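Local coordinates for protein OLD nuclease (PDB 6P74) that degrades linear or supercoiled double-stranded DNA from 5' to 3', nicks and linearises circular DNA, and hydrolyses ATP in a DNA-stimulated manner, at residues Ala315-Phe320 with Ala363-Leu368; Leu323-Lys328 with Leu422-Val427; Ala370-Leu375 with Glu399-Val404; Arg471-Gln476 with Val516-Gln521. All coordinates share one frame; numbering follows the deposited sequence.

Interaction 1 (Ala315-Phe320 with Ala363-Leu368); sequences ADVNRF and ARNEVL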
loop_
_atom_site.group_PDB
_atom_site.type_symbol
_atom_site.label_atom_id
_atom_site.label_comp_id
_atom_site.label_asym_id
_atom_site.label_seq_id
_atom_site.Cartn_x
_atom_site.Cartn_y
_atom_site.Cartn_z
ATOM N N ALA A 315 -4.504 -23.600 7.585
ATOM C CA ALA A 315 -3.491 -24.261 6.767
ATOM C C ALA A 315 -3.394 -25.692 7.283
ATOM O O ALA A 315 -2.593 -25.989 8.172
ATOM C CB ALA A 315 -2.180 -23.521 6.816
ATOM N N ASP A 316 -4.228 -26.565 6.718
ATOM C CA ASP A 316 -4.415 -27.929 7.200
ATOM C C ASP A 316 -3.465 -28.872 6.476
ATOM O O ASP A 316 -3.516 -28.973 5.244
ATOM C CB ASP A 316 -5.859 -28.368 6.973
ATOM C CG ASP A 316 -6.265 -29.502 7.869
ATOM O OD1 ASP A 316 -5.584 -30.563 7.859
ATOM O OD2 ASP A 316 -7.266 -29.316 8.600
ATOM N N VAL A 317 -2.624 -29.591 7.234
ATOM C CA VAL A 317 -1.699 -30.511 6.580
ATOM C C VAL A 317 -2.447 -31.649 5.888
ATOM O O VAL A 317 -1.955 -32.211 4.906
ATOM C CB VAL A 317 -0.652 -31.057 7.571
ATOM C CG1 VAL A 317 -1.339 -31.824 8.597
ATOM C CG2 VAL A 317 0.295 -31.981 6.887
ATOM N N ASN A 318 -3.631 -32.017 6.371
ATOM C CA ASN A 318 -4.361 -33.097 5.719
ATOM C C ASN A 318 -4.916 -32.660 4.379
ATOM O O ASN A 318 -5.266 -33.503 3.552
ATOM C CB ASN A 318 -5.480 -33.607 6.629
ATOM C CG ASN A 318 -4.970 -33.957 8.024
ATOM O OD1 ASN A 318 -4.482 -35.072 8.270
ATOM N ND2 ASN A 318 -5.053 -32.989 8.943
ATOM N N ARG A 319 -4.974 -31.366 4.132
ATOM C CA ARG A 319 -5.399 -30.863 2.838
ATOM C C ARG A 319 -4.041 -30.331 2.370
ATOM O O ARG A 319 -3.639 -29.215 2.711
ATOM C CB ARG A 319 -6.450 -29.770 3.057
ATOM C CG ARG A 319 -7.398 -29.542 1.918
ATOM C CD ARG A 319 -8.483 -28.561 2.348
ATOM N NE ARG A 319 -9.638 -29.202 2.978
ATOM C CZ ARG A 319 -10.786 -29.431 2.339
ATOM N NH1 ARG A 319 -10.927 -29.061 1.066
ATOM N NH2 ARG A 319 -11.797 -30.011 2.974
ATOM N N PHE A 320 -3.315 -31.137 1.594
ATOM C CA PHE A 320 -1.929 -30.801 1.286
ATOM C C PHE A 320 -2.039 -30.265 -0.139
ATOM O O PHE A 320 -1.182 -29.474 -0.549
ATOM C CB PHE A 320 -0.893 -31.935 1.360
ATOM C CG PHE A 320 -1.313 -33.186 0.656
ATOM C CD1 PHE A 320 -1.239 -33.280 -0.724
ATOM C CD2 PHE A 320 -1.759 -34.291 1.380
ATOM C CE1 PHE A 320 -1.627 -34.448 -1.382
ATOM C CE2 PHE A 320 -2.154 -35.463 0.736
ATOM C CZ PHE A 320 -2.085 -35.544 -0.645
ATOM N N ALA A 363 -2.643 -28.983 15.899
ATOM C CA ALA A 363 -1.327 -28.506 16.322
ATOM C C ALA A 363 -0.249 -28.913 15.341
ATOM O O ALA A 363 0.758 -28.207 15.205
ATOM C CB ALA A 363 -0.974 -29.020 17.723
ATOM N N ARG A 364 -0.441 -30.032 14.633
ATOM C CA ARG A 364 0.567 -30.472 13.674
ATOM C C ARG A 364 0.745 -29.496 12.522
ATOM O O ARG A 364 1.790 -29.531 11.857
ATOM C CB ARG A 364 0.217 -31.842 13.110
ATOM C CG ARG A 364 0.156 -32.915 14.142
ATOM C CD ARG A 364 -0.384 -34.184 13.563
ATOM N NE ARG A 364 -0.651 -35.109 14.655
ATOM C CZ ARG A 364 -1.647 -35.985 14.672
ATOM N NH1 ARG A 364 -2.487 -36.080 13.642
ATOM N NH2 ARG A 364 -1.796 -36.764 15.728
ATOM N N ASN A 365 -0.236 -28.627 12.268
ATOM C CA ASN A 365 -0.088 -27.695 11.147
ATOM C C ASN A 365 1.012 -26.662 11.390
ATOM O O ASN A 365 1.494 -26.057 10.429
ATOM C CB ASN A 365 -1.421 -26.988 10.855
ATOM C CG ASN A 365 -2.545 -27.967 10.527
ATOM O OD1 ASN A 365 -2.313 -29.039 9.970
ATOM N ND2 ASN A 365 -3.770 -27.591 10.868
ATOM N N GLU A 366 1.406 -26.440 12.648
ATOM C CA GLU A 366 2.538 -25.571 12.958
ATOM C C GLU A 366 3.767 -25.888 12.114
ATOM O O GLU A 366 4.610 -25.011 11.878
ATOM C CB GLU A 366 2.900 -25.709 14.442
ATOM C CG GLU A 366 1.813 -25.256 15.399
ATOM C CD GLU A 366 1.610 -23.759 15.377
ATOM O OE1 GLU A 366 2.482 -23.037 14.827
ATOM O OE2 GLU A 366 0.576 -23.303 15.916
ATOM N N VAL A 367 3.908 -27.138 11.670
ATOM C CA VAL A 367 5.039 -27.467 10.811
ATOM C C VAL A 367 5.130 -26.507 9.644
ATOM O O VAL A 367 6.222 -26.234 9.143
ATOM C CB VAL A 367 4.938 -28.919 10.309
ATOM C CG1 VAL A 367 6.286 -29.409 9.898
ATOM C CG2 VAL A 367 4.439 -29.806 11.399
ATOM N N LEU A 368 3.993 -25.994 9.174
ATOM C CA LEU A 368 3.998 -25.159 7.984
ATOM C C LEU A 368 4.531 -23.764 8.251
ATOM O O LEU A 368 4.802 -23.036 7.298
ATOM C CB LEU A 368 2.589 -25.066 7.393
ATOM C CG LEU A 368 1.939 -26.411 7.097
ATOM C CD1 LEU A 368 0.448 -26.199 6.851
ATOM C CD2 LEU A 368 2.602 -27.075 5.913
HETATM O O HOH W 1 -2.215 -35.504 10.455
HETATM O O HOH W 2 -3.633 -33.524 11.662
#

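Interaction 2 (Leu323-Lys328 with Leu422-Val427); sequences LRLVRK and LDIPFV. With SO4 (sulfate ion), chain H.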
loop_
_atom_site.group_PDB
_atom_site.type_symbol
_atom_site.label_atom_id
_atom_site.label_comp_id
_atom_site.label_asym_id
_atom_site.label_seq_id
_atom_site.Cartn_x
_atom_site.Cartn_y
_atom_site.Cartn_z
ATOM N N LEU A 323 -1.904 -26.404 -0.288
ATOM C CA LEU A 323 -0.784 -25.687 0.295
ATOM C C LEU A 323 0.137 -25.097 -0.754
ATOM O O LEU A 323 0.529 -25.774 -1.715
ATOM C CB LEU A 323 0.003 -26.619 1.210
ATOM C CG LEU A 323 -0.763 -26.983 2.487
ATOM C CD1 LEU A 323 -0.005 -27.999 3.330
ATOM C CD2 LEU A 323 -1.113 -25.721 3.291
ATOM N N ARG A 324 0.470 -23.823 -0.560
ATOM C CA ARG A 324 1.519 -23.129 -1.290
ATOM C C ARG A 324 2.378 -22.424 -0.259
ATOM O O ARG A 324 1.865 -21.595 0.504
ATOM C CB ARG A 324 0.954 -22.089 -2.278
ATOM C CG ARG A 324 -0.195 -22.547 -3.149
ATOM C CD ARG A 324 0.272 -23.540 -4.191
ATOM N NE ARG A 324 -0.842 -23.888 -5.057
ATOM C CZ ARG A 324 -1.652 -24.918 -4.850
ATOM N NH1 ARG A 324 -1.452 -25.728 -3.808
ATOM N NH2 ARG A 324 -2.653 -25.129 -5.688
ATOM N N LEU A 325 3.675 -22.718 -0.247
ATOM C CA LEU A 325 4.594 -22.109 0.717
ATOM C C LEU A 325 5.545 -21.169 -0.016
ATOM O O LEU A 325 6.210 -21.573 -0.978
ATOM C CB LEU A 325 5.344 -23.192 1.503
ATOM C CG LEU A 325 6.501 -22.833 2.440
ATOM C CD1 LEU A 325 6.114 -21.806 3.465
ATOM C CD2 LEU A 325 6.969 -24.096 3.144
ATOM N N VAL A 326 5.590 -19.913 0.425
ATOM C CA VAL A 326 6.266 -18.827 -0.287
ATOM C C VAL A 326 7.376 -18.284 0.603
ATOM O O VAL A 326 7.133 -17.954 1.769
ATOM C CB VAL A 326 5.287 -17.700 -0.677
ATOM C CG1 VAL A 326 6.020 -16.541 -1.398
ATOM C CG2 VAL A 326 4.176 -18.224 -1.556
ATOM N N ARG A 327 8.591 -18.184 0.060
ATOM C CA ARG A 327 9.688 -17.635 0.847
ATOM C C ARG A 327 10.842 -17.246 -0.067
ATOM O O ARG A 327 10.888 -17.634 -1.240
ATOM C CB ARG A 327 10.145 -18.623 1.925
ATOM C CG ARG A 327 11.015 -19.707 1.435
ATOM C CD ARG A 327 11.015 -20.828 2.426
ATOM N NE ARG A 327 10.768 -22.061 1.706
ATOM C CZ ARG A 327 10.588 -23.249 2.260
ATOM N NH1 ARG A 327 10.624 -23.403 3.583
ATOM N NH2 ARG A 327 10.365 -24.278 1.461
ATOM N N LYS A 328 11.755 -16.438 0.482
ATOM C CA LYS A 328 12.927 -15.975 -0.248
ATOM C C LYS A 328 14.095 -16.918 0.013
ATOM O O LYS A 328 14.332 -17.326 1.153
ATOM C CB LYS A 328 13.294 -14.542 0.155
ATOM C CG LYS A 328 12.241 -13.489 -0.218
ATOM C CD LYS A 328 12.707 -12.030 0.022
ATOM C CE LYS A 328 11.613 -11.012 -0.406
ATOM N NZ LYS A 328 12.052 -9.585 -0.525
ATOM N N LEU A 422 7.360 -29.559 0.449
ATOM C CA LEU A 422 7.350 -28.120 0.674
ATOM C C LEU A 422 8.723 -27.547 0.931
ATOM O O LEU A 422 8.835 -26.336 1.131
ATOM C CB LEU A 422 6.430 -27.744 1.842
ATOM C CG LEU A 422 4.936 -27.942 1.547
ATOM C CD1 LEU A 422 4.041 -27.380 2.673
ATOM C CD2 LEU A 422 4.558 -27.374 0.194
ATOM N N ASP A 423 9.759 -28.389 0.970
ATOM C CA ASP A 423 11.116 -27.964 1.302
ATOM C C ASP A 423 11.214 -27.348 2.700
ATOM O O ASP A 423 11.946 -26.381 2.929
ATOM C CB ASP A 423 11.663 -27.013 0.240
ATOM C CG ASP A 423 12.180 -27.754 -0.972
ATOM O OD1 ASP A 423 13.174 -28.505 -0.806
ATOM O OD2 ASP A 423 11.567 -27.619 -2.065
ATOM N N ILE A 424 10.518 -27.934 3.664
ATOM C CA ILE A 424 10.708 -27.598 5.074
ATOM C C ILE A 424 11.786 -28.530 5.622
ATOM O O ILE A 424 11.656 -29.752 5.475
ATOM C CB ILE A 424 9.400 -27.738 5.859
ATOM C CG1 ILE A 424 8.305 -26.906 5.197
ATOM C CG2 ILE A 424 9.583 -27.298 7.285
ATOM C CD1 ILE A 424 6.902 -27.418 5.479
ATOM N N PRO A 425 12.868 -28.011 6.196
ATOM C CA PRO A 425 13.864 -28.896 6.807
ATOM C C PRO A 425 13.272 -29.580 8.024
ATOM O O PRO A 425 12.480 -28.987 8.761
ATOM C CB PRO A 425 15.007 -27.948 7.199
ATOM C CG PRO A 425 14.734 -26.691 6.469
ATOM C CD PRO A 425 13.253 -26.601 6.315
ATOM N N PHE A 426 13.660 -30.836 8.237
ATOM C CA PHE A 426 13.080 -31.596 9.334
ATOM C C PHE A 426 14.055 -32.675 9.792
ATOM O O PHE A 426 14.949 -33.087 9.053
ATOM C CB PHE A 426 11.743 -32.229 8.929
ATOM C CG PHE A 426 11.879 -33.265 7.848
ATOM C CD1 PHE A 426 11.866 -32.895 6.519
ATOM C CD2 PHE A 426 12.070 -34.601 8.170
ATOM C CE1 PHE A 426 12.026 -33.843 5.518
ATOM C CE2 PHE A 426 12.220 -35.554 7.189
ATOM C CZ PHE A 426 12.192 -35.174 5.851
ATOM N N VAL A 427 13.868 -33.126 11.032
ATOM C CA VAL A 427 14.494 -34.342 11.542
ATOM C C VAL A 427 13.385 -35.250 12.090
ATOM O O VAL A 427 12.408 -34.777 12.685
ATOM C CB VAL A 427 15.558 -34.004 12.613
ATOM C CG1 VAL A 427 16.107 -35.264 13.282
ATOM C CG2 VAL A 427 16.702 -33.175 12.005
HETATM S S SO4 H . 12.588 -16.483 4.523
HETATM O O1 SO4 H . 13.532 -17.597 4.518
HETATM O O2 SO4 H . 11.241 -17.029 4.455
HETATM O O3 SO4 H . 12.731 -15.688 5.741
HETATM O O4 SO4 H . 12.825 -15.638 3.358
#

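Interaction 3 (Ala370-Leu375 with Glu399-Val404); sequences AKRALL and ECIAVV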
loop_
_atom_site.group_PDB
_atom_site.type_symbol
_atom_site.label_atom_id
_atom_site.label_comp_id
_atom_site.label_asym_id
_atom_site.label_seq_id
_atom_site.Cartn_x
_atom_site.Cartn_y
_atom_site.Cartn_z
ATOM N N ALA A 370 7.237 -23.029 10.444
ATOM C CA ALA A 370 8.481 -23.116 11.187
ATOM C C ALA A 370 9.673 -23.044 10.244
ATOM O O ALA A 370 9.576 -23.371 9.056
ATOM C CB ALA A 370 8.532 -24.420 11.991
ATOM N N LYS A 371 10.808 -22.611 10.794
ATOM C CA LYS A 371 12.058 -22.711 10.045
ATOM C C LYS A 371 12.492 -24.165 9.888
ATOM O O LYS A 371 13.052 -24.534 8.847
ATOM C CB LYS A 371 13.151 -21.890 10.734
ATOM C CG LYS A 371 12.933 -20.393 10.658
ATOM C CD LYS A 371 14.048 -19.623 11.361
ATOM C CE LYS A 371 13.884 -18.100 11.231
ATOM N NZ LYS A 371 14.965 -17.378 11.990
ATOM N N ARG A 372 12.226 -24.998 10.899
ATOM C CA ARG A 372 12.638 -26.395 10.928
ATOM C C ARG A 372 11.691 -27.168 11.842
ATOM O O ARG A 372 11.116 -26.605 12.783
ATOM C CB ARG A 372 14.085 -26.535 11.421
ATOM C CG ARG A 372 15.103 -26.643 10.309
ATOM C CD ARG A 372 16.184 -25.597 10.450
ATOM N NE ARG A 372 16.787 -25.659 11.770
ATOM C CZ ARG A 372 17.818 -24.917 12.145
ATOM N NH1 ARG A 372 18.359 -24.058 11.288
ATOM N NH2 ARG A 372 18.304 -25.037 13.373
ATOM N N ALA A 373 11.544 -28.465 11.574
ATOM C CA ALA A 373 10.647 -29.310 12.349
ATOM C C ALA A 373 11.365 -30.559 12.844
ATOM O O ALA A 373 12.087 -31.213 12.082
ATOM C CB ALA A 373 9.416 -29.730 11.526
ATOM N N LEU A 374 11.142 -30.890 14.115
ATOM C CA LEU A 374 11.477 -32.198 14.671
ATOM C C LEU A 374 10.184 -33.016 14.735
ATOM O O LEU A 374 9.234 -32.631 15.427
ATOM C CB LEU A 374 12.120 -32.071 16.060
ATOM C CG LEU A 374 12.453 -33.404 16.775
ATOM C CD1 LEU A 374 13.557 -34.217 16.060
ATOM C CD2 LEU A 374 12.853 -33.164 18.205
ATOM N N LEU A 375 10.143 -34.121 13.996
ATOM C CA LEU A 375 8.961 -34.979 13.910
ATOM C C LEU A 375 9.120 -36.157 14.873
ATOM O O LEU A 375 10.076 -36.922 14.737
ATOM C CB LEU A 375 8.789 -35.493 12.476
ATOM C CG LEU A 375 8.885 -34.367 11.439
ATOM C CD1 LEU A 375 8.540 -34.859 10.015
ATOM C CD2 LEU A 375 7.961 -33.190 11.853
ATOM N N GLU A 399 13.764 -20.214 18.249
ATOM C CA GLU A 399 14.491 -20.661 17.067
ATOM C C GLU A 399 13.572 -21.030 15.913
ATOM O O GLU A 399 14.071 -21.452 14.860
ATOM C CB GLU A 399 15.377 -21.863 17.415
ATOM C CG GLU A 399 16.396 -21.602 18.523
ATOM C CD GLU A 399 17.436 -20.588 18.104
ATOM O OE1 GLU A 399 17.899 -19.799 18.964
ATOM O OE2 GLU A 399 17.772 -20.580 16.900
ATOM N N CYS A 400 12.252 -20.880 16.096
ATOM C CA CYS A 400 11.222 -21.316 15.137
ATOM C C CYS A 400 11.402 -22.779 14.737
ATOM O O CYS A 400 11.286 -23.143 13.563
ATOM C CB CYS A 400 11.179 -20.421 13.901
ATOM S SG CYS A 400 10.937 -18.667 14.279
ATOM N N ILE A 401 11.663 -23.634 15.728
ATOM C CA ILE A 401 11.671 -25.076 15.526
ATOM C C ILE A 401 10.353 -25.622 16.041
ATOM O O ILE A 401 10.026 -25.450 17.218
ATOM C CB ILE A 401 12.856 -25.748 16.236
ATOM C CG1 ILE A 401 14.179 -25.199 15.695
ATOM C CG2 ILE A 401 12.759 -27.284 16.069
ATOM C CD1 ILE A 401 15.381 -25.604 16.514
ATOM N N ALA A 402 9.591 -26.273 15.172
ATOM C CA ALA A 402 8.372 -26.943 15.600
ATOM C C ALA A 402 8.691 -28.371 15.996
ATOM O O ALA A 402 9.272 -29.124 15.214
ATOM C CB ALA A 402 7.327 -26.959 14.493
ATOM N N VAL A 403 8.319 -28.738 17.209
ATOM C CA VAL A 403 8.360 -30.119 17.644
ATOM C C VAL A 403 6.955 -30.678 17.465
ATOM O O VAL A 403 6.016 -30.244 18.138
ATOM C CB VAL A 403 8.830 -30.228 19.096
ATOM C CG1 VAL A 403 8.810 -31.695 19.540
ATOM C CG2 VAL A 403 10.215 -29.584 19.236
ATOM N N VAL A 404 6.799 -31.652 16.578
ATOM C CA VAL A 404 5.485 -32.058 16.091
ATOM C C VAL A 404 5.200 -33.492 16.513
ATOM O O VAL A 404 5.913 -34.423 16.118
ATOM C CB VAL A 404 5.391 -31.914 14.571
ATOM C CG1 VAL A 404 6.388 -32.839 13.897
ATOM C CG2 VAL A 404 4.002 -32.242 14.157
#

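Interaction 4 (Arg471-Gln476 with Val516-Gln521); sequences RVFVVQ and VEAIRQ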
loop_
_atom_site.group_PDB
_atom_site.type_symbol
_atom_site.label_atom_id
_atom_site.label_comp_id
_atom_site.label_asym_id
_atom_site.label_seq_id
_atom_site.Cartn_x
_atom_site.Cartn_y
_atom_site.Cartn_z
ATOM N N ARG A 471 18.275 -38.139 7.821
ATOM C CA ARG A 471 17.373 -37.294 8.589
ATOM C C ARG A 471 16.623 -38.056 9.672
ATOM O O ARG A 471 15.779 -37.464 10.356
ATOM C CB ARG A 471 16.380 -36.607 7.645
ATOM C CG ARG A 471 17.066 -35.913 6.479
ATOM C CD ARG A 471 16.450 -34.546 6.173
ATOM N NE ARG A 471 15.332 -34.622 5.267
ATOM C CZ ARG A 471 15.464 -34.805 3.960
ATOM N NH1 ARG A 471 16.685 -34.957 3.460
ATOM N NH2 ARG A 471 14.394 -34.845 3.163
ATOM N N VAL A 472 16.900 -39.346 9.847
ATOM C CA VAL A 472 16.122 -40.211 10.726
ATOM C C VAL A 472 17.012 -40.776 11.819
ATOM O O VAL A 472 18.074 -41.345 11.535
ATOM C CB VAL A 472 15.442 -41.346 9.944
ATOM C CG1 VAL A 472 14.630 -42.235 10.908
ATOM C CG2 VAL A 472 14.547 -40.763 8.949
ATOM N N PHE A 473 16.564 -40.627 13.064
ATOM C CA PHE A 473 17.213 -41.218 14.231
ATOM C C PHE A 473 16.283 -42.258 14.848
ATOM O O PHE A 473 15.093 -41.992 15.033
ATOM C CB PHE A 473 17.580 -40.125 15.239
ATOM C CG PHE A 473 18.594 -39.146 14.702
ATOM C CD1 PHE A 473 18.233 -38.208 13.747
ATOM C CD2 PHE A 473 19.919 -39.221 15.088
ATOM C CE1 PHE A 473 19.170 -37.332 13.211
ATOM C CE2 PHE A 473 20.865 -38.331 14.577
ATOM C CZ PHE A 473 20.489 -37.381 13.642
ATOM N N VAL A 474 16.812 -43.441 15.164
ATOM C CA VAL A 474 15.979 -44.521 15.671
ATOM C C VAL A 474 16.396 -44.844 17.098
ATOM O O VAL A 474 17.548 -45.212 17.343
ATOM C CB VAL A 474 16.044 -45.769 14.790
ATOM C CG1 VAL A 474 15.098 -46.810 15.368
ATOM C CG2 VAL A 474 15.651 -45.414 13.314
ATOM N N VAL A 475 15.460 -44.716 18.037
ATOM C CA VAL A 475 15.719 -45.124 19.420
ATOM C C VAL A 475 15.458 -46.621 19.543
ATOM O O VAL A 475 14.326 -47.072 19.348
ATOM C CB VAL A 475 14.850 -44.340 20.412
ATOM C CG1 VAL A 475 15.238 -44.765 21.840
ATOM C CG2 VAL A 475 15.032 -42.858 20.229
ATOM N N GLN A 476 16.503 -47.389 19.864
ATOM C CA GLN A 476 16.501 -48.856 19.966
ATOM C C GLN A 476 16.522 -49.291 21.423
ATOM O O GLN A 476 17.470 -48.932 22.144
ATOM C CB GLN A 476 17.744 -49.422 19.279
ATOM C CG GLN A 476 17.976 -48.915 17.890
ATOM C CD GLN A 476 18.995 -49.760 17.186
ATOM O OE1 GLN A 476 20.188 -49.494 17.273
ATOM N NE2 GLN A 476 18.538 -50.818 16.522
ATOM N N VAL A 516 18.950 -37.548 21.658
ATOM C CA VAL A 516 19.523 -36.223 21.845
ATOM C C VAL A 516 20.294 -35.798 20.587
ATOM O O VAL A 516 20.300 -34.613 20.235
ATOM C CB VAL A 516 20.351 -36.126 23.165
ATOM C CG1 VAL A 516 20.202 -37.347 24.032
ATOM C CG2 VAL A 516 21.794 -35.744 22.954
ATOM N N GLU A 517 20.889 -36.740 19.847
ATOM C CA GLU A 517 21.529 -36.341 18.603
ATOM C C GLU A 517 20.509 -35.832 17.584
ATOM O O GLU A 517 20.799 -34.873 16.854
ATOM C CB GLU A 517 22.371 -37.489 18.043
ATOM C CG GLU A 517 23.862 -37.180 18.137
ATOM C CD GLU A 517 24.180 -35.759 17.666
ATOM O OE1 GLU A 517 24.833 -35.016 18.445
ATOM O OE2 GLU A 517 23.802 -35.391 16.517
ATOM N N ALA A 518 19.311 -36.424 17.533
ATOM C CA ALA A 518 18.262 -35.856 16.687
ATOM C C ALA A 518 18.023 -34.388 17.021
ATOM O O ALA A 518 17.907 -33.539 16.117
ATOM C CB ALA A 518 16.964 -36.647 16.838
ATOM N N ILE A 519 17.959 -34.064 18.322
ATOM C CA ILE A 519 17.692 -32.686 18.739
ATOM C C ILE A 519 18.869 -31.778 18.397
ATOM O O ILE A 519 18.681 -30.634 17.957
ATOM C CB ILE A 519 17.329 -32.642 20.235
ATOM C CG1 ILE A 519 15.929 -33.226 20.431
ATOM C CG2 ILE A 519 17.323 -31.197 20.751
ATOM C CD1 ILE A 519 15.705 -33.843 21.758
ATOM N N ARG A 520 20.098 -32.286 18.542
ATOM C CA ARG A 520 21.272 -31.510 18.146
ATOM C C ARG A 520 21.284 -31.245 16.639
ATOM O O ARG A 520 21.688 -30.168 16.199
ATOM C CB ARG A 520 22.565 -32.227 18.567
ATOM C CG ARG A 520 22.818 -32.271 20.058
ATOM C CD ARG A 520 24.209 -32.809 20.359
ATOM N NE ARG A 520 24.398 -33.021 21.784
ATOM C CZ ARG A 520 24.763 -32.071 22.623
ATOM N NH1 ARG A 520 25.000 -30.849 22.171
ATOM N NH2 ARG A 520 24.886 -32.341 23.911
ATOM N N GLN A 521 20.862 -32.219 15.826
ATOM C CA GLN A 521 20.850 -31.992 14.378
ATOM C C GLN A 521 19.796 -30.956 13.985
ATOM O O GLN A 521 20.070 -30.044 13.187
ATOM C CB GLN A 521 20.620 -33.306 13.625
ATOM C CG GLN A 521 20.555 -33.132 12.071
ATOM C CD GLN A 521 20.852 -34.440 11.313
ATOM O OE1 GLN A 521 21.864 -35.097 11.559
ATOM N NE2 GLN A 521 19.960 -34.823 10.406
#

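Interaction 1 (Ala315-Phe320 with Ala363-Leu368)
The side-chain amide of N365 is gripped at both of its polar ends, once from across the contact. Its OD1 takes the backbone N-H of V317 in a nearly straight bond of 2.8 Å (166° at the hydrogen), with V317 N standing well above the carbonyl plane; ND2 donates to P312 O. Two bonds from different parts of one loop thus fix the rotation of the amide. With CG anti to the carbonyl carbon (chi1 -58°), N365 reaches out of its 3-10 segment and lays CG against A315 O at 3.1 Å. V317 CG1 also rests against the same oxygen, 3.3 Å from N365 OD1. One turn further along the 3-10 segment, L368 CD1 packs on A315 CB at 3.8 Å.

The loop presents V317 N through its own fold, a type I turn from D316 to R319 combined with an Asx turn. D316 OD1 receives N318 ND2 at 2.7 Å on its syn lone pair and N318 N at 2.9 Å on its anti one, tying the turn's start to both ends of N318. A water joins that asparagine to the other segment, donating to N318 OD1 and accepting from R364 NH1. R364 also binds R359 O and D405 O.

Both segments fall in what is taken as the C-terminal part of the ATPase domain, the A315 side chain about 9 Å from that of K34, inferred to bind ATP. Helix 409-422 packs against V317 and L368, helix 284-299 against D316, and helix 341-355 against R364.

Interaction 2 (Leu323-Lys328 with Leu422-Val427)
R327, on a strand of the mixed P-loop NTPase sheet, reaches across to L422 and D423 at the C-terminal end of helix 409-422, where D423 turns to positive phi in a Schellman motif. It leaves the strand with CG between the backbone N and the carbonyl carbon (chi1 79°), and its CB lies 3.2 Å from O2 of a bound sulfate. CG follows at the margin of the same ion, and a bend at chi3 swings the guanidinium towards the helix end. CZ comes 3.5 Å from D423 O. At the tip, NH2 makes two weak bonds, to L422 O at 2.6 Å and to D423 O at 3.0 Å; L422 O lies near the guanidinium plane, D423 O obliquely to it. The carbonyl-rich helix end probably suits a positive group, and S337 OG is a further weak partner of L422 O.

The sulfate, probably from the crystallisation liquor, also accepts from K328 N. The R327 side chain comes within about 4 Å of that of A32, inferred to bind ATP. As 323-328 is assigned to the ATPase domain and 422-427 to the Toprim domain, the contact spans their boundary. The side chains of L323 and L422 cross at about a right angle, CD1 to CD1 4.1 Å. L325 CD2 lies over one face of the R327 guanidinium, offset towards its rim, and also touches I424 CG1 at 3.7 Å.

Interaction 3 (Ala370-Leu375 with Glu399-Val404)
The beta-alpha-beta unit formed by strand 372-376, helix 379-391 and strand 401-405 opens the Toprim domain, and its two strands are joined here in parallel, R372 pairing with I401, A373 with A402, L374 with V403 and L375 with V404. The strand axes approach to 4.5 Å and cross at -20°. Three sound bonds zip them together: A402 N to R372 O at 2.9 Å, L374 N to A402 O at 2.8 Å and V404 N to L374 O at 2.9 Å, the last with its N-H pointing almost straight at the oxygen. The spare sides of these carbonyls are grazed by CA-H groups, as where I401 CA stands 3.2 Å from R372 O.

Before the strands proper the ladder frays. C400 O receives only weak bonds from K371 N and R372 N, while K371, its chain extended beyond CG, lays CG along C400 CB at 3.7 Å. A370 CB meets A402 CB at 3.8 Å. R372 turns its polar end out of the pairing, NH2 donating to V522 O.

L374 and V403 share one face of the sheet and pack on A385 of helix 379-391. V403 lies about 7 Å from D381, inferred to bind a divalent metal, side chain to side chain. Apart from R372, the paired residues carry uncharged side chains, and between these segments the pairing is held by main-chain hydrogen bonds, with side chains adding only packing.

Interaction 4 (Arg471-Gln476 with Val516-Gln521)
E517, A518 and Q521 turn one side of helix 513-523 onto the ring of F473. E517 comes first, its CB touching the ring at CE2 from 3.9 Å in the conformer described. A518 follows and lies over the face of the ring. Its CA sits 3.7 Å from the ring centroid and only 9° off the normal, a CH-pi contact, while its CB meets F473 CG at 3.7 Å. The small side chain is consistent with so close an approach of the helix backbone to the aromatic face. One turn later Q521, with CG anti to the backbone N (chi1 178°) and the chain extended, reaches around to the ring edge. There OE1 lies 3.4 Å from F473 CZ, near the ring plane, and the amide is turned 74° from the ring. Q521 NE2 passes 4.0 Å from R471 CA and donates to E470 O, which would fix the amide's rotation.

Strand 472-475 borders the parallel Toprim sheet, and the helix runs alongside it, nearly antiparallel, the axes of the short segments 8.6 Å apart at closest. Strand 426-431 is its neighbour in the sheet, with V427 against F473 and V429 against A518; helix 379-391 flanks I519, and helix 443-467 packs against V472.

The four contacts form a continuous path from the ATPase domain into the Toprim domain. L368 of interaction 1 joins interaction 2 through L368 CD2 and L422 CD1, 3.6 Å apart, and V367 leads on to interaction 3 through V367 CG1 and A373 CB at 3.5 Å. Interactions 2 and 3 share the Toprim sheet, where V427 N lies 2.8 Å from A373 O, a probable hydrogen bond. V427 CG1 in turn touches F473 CD1 of interaction 4 at 3.7 Å. The two ends lie near different sites: interactions 1 and 2 adjoin the probable ATP site, whereas the F473 side chain is about 9 Å from that of D431, which binds samarium with E480.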